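Local coordinates for flagellar basal body protein (Helicobacter pylori, PDB 5NPY) that probably builds part of the flagellar hook, the curved extracellular segment that joins the basal body rod to the filament, at residues 158-161 against 162-166. Residues are numbered along the deposited sequence; the frame is centred on the assembly and turned at random.
Sequences NSTA and RDEDI
The N-terminus of the short helix 162-168 is where Thr160 and Ala161, at the end of the loop that follows strand 156-157, meet Glu164 and Asp165 of the first turn. Ala161 holds the N-cap position: the amide of Asp165 gives a nearly straight hydrogen bond to its carbonyl oxygen, N to O 3.2 Å, the first i to i+4 bond of the helix. One residue earlier, Thr160 OG1 donates to Asp165 OD2 at 2.6 Å, approaching on the syn side and 23° out of the carboxylate plane. The other oxygen is engaged as well, since Asp165 OD1 forms a salt bridge to Arg162 NH1 at 2.8 Å and a second one to Lys151. Bends at chi2 and chi3 fold the arginine chain back, and this brings its guanidinium round to the aspartate. Two cations beside this buried carboxylate would be expected to favour its ionised form. Glu164 comes up on the N-cap residue: with chi1 at 54°, its CG sits 3.1 Å from Ala161 O, and the extended chain beyond carries OE2 back to Ala161 N, a weak hydrogen bond of 3.4 Å. Arg162 and Asp165 also pack on Pro501 of strand 499-509. Glu164, at N3, thus reaches back as the glutamate of a capping box does, but the alanine cannot supply the other bond, leaving an incomplete box at a helix start within the D1 domain of a hook protein.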
# COMPACT_ATOMS: atom_id res chain seq x y z
N ASN A 158 17.58 11.47 8.41
CA ASN A 158 16.83 11.69 7.18
C ASN A 158 16.71 10.37 6.45
O ASN A 158 17.72 9.80 6.01
CB ASN A 158 17.49 12.77 6.31
CG ASN A 158 17.36 14.16 6.90
OD1 ASN A 158 17.09 14.30 8.09
ND2 ASN A 158 17.54 15.18 6.08
N SER A 159 15.48 9.88 6.33
CA SER A 159 15.19 8.55 5.81
C SER A 159 15.75 8.34 4.41
O SER A 159 15.79 9.25 3.58
CB SER A 159 13.68 8.34 5.78
OG SER A 159 13.34 6.97 5.69
N THR A 160 16.17 7.10 4.15
CA THR A 160 16.49 6.65 2.80
C THR A 160 15.90 5.26 2.58
O THR A 160 15.38 4.64 3.51
CB THR A 160 18.01 6.61 2.53
OG1 THR A 160 18.65 5.79 3.50
CG2 THR A 160 18.61 8.00 2.56
N ALA A 161 15.99 4.79 1.34
CA ALA A 161 15.48 3.48 0.96
C ALA A 161 16.53 2.41 1.23
O ALA A 161 17.71 2.59 0.95
CB ALA A 161 15.09 3.46 -0.52
N ARG A 162 16.07 1.27 1.77
CA ARG A 162 16.99 0.23 2.23
C ARG A 162 17.84 -0.33 1.10
O ARG A 162 18.97 -0.78 1.34
CB ARG A 162 16.21 -0.90 2.91
CG ARG A 162 17.07 -1.85 3.72
CD ARG A 162 17.77 -1.14 4.86
NE ARG A 162 16.83 -0.57 5.83
CZ ARG A 162 16.57 0.73 5.98
NH1 ARG A 162 17.18 1.64 5.22
NH2 ARG A 162 15.69 1.12 6.89
N ASP A 163 17.32 -0.32 -0.13
CA ASP A 163 18.08 -0.84 -1.27
C ASP A 163 19.36 -0.04 -1.50
O ASP A 163 20.45 -0.62 -1.60
CB ASP A 163 17.20 -0.82 -2.53
CG ASP A 163 16.14 -1.90 -2.53
OD1 ASP A 163 16.36 -2.96 -1.91
OD2 ASP A 163 15.08 -1.69 -3.16
N GLU A 164 19.25 1.29 -1.57
CA GLU A 164 20.43 2.12 -1.82
C GLU A 164 21.36 2.16 -0.61
O GLU A 164 22.58 2.28 -0.78
CB GLU A 164 20.02 3.53 -2.25
CG GLU A 164 19.06 4.26 -1.30
CD GLU A 164 18.16 5.29 -2.00
OE1 GLU A 164 18.01 5.20 -3.24
OE2 GLU A 164 17.60 6.18 -1.31
N ASP A 165 20.82 2.06 0.61
CA ASP A 165 21.67 1.94 1.79
C ASP A 165 22.61 0.75 1.65
O ASP A 165 23.84 0.90 1.77
CB ASP A 165 20.82 1.78 3.06
CG ASP A 165 20.26 3.10 3.55
OD1 ASP A 165 19.46 3.09 4.52
OD2 ASP A 165 20.61 4.15 2.97
N ILE A 166 22.05 -0.42 1.36
CA ILE A 166 22.83 -1.66 1.31
C ILE A 166 23.95 -1.57 0.29
O ILE A 166 25.05 -2.10 0.50
CB ILE A 166 21.88 -2.84 1.02
CG1 ILE A 166 21.18 -3.27 2.31
CG2 ILE A 166 22.63 -4.00 0.38
CD1 ILE A 166 19.77 -3.76 2.11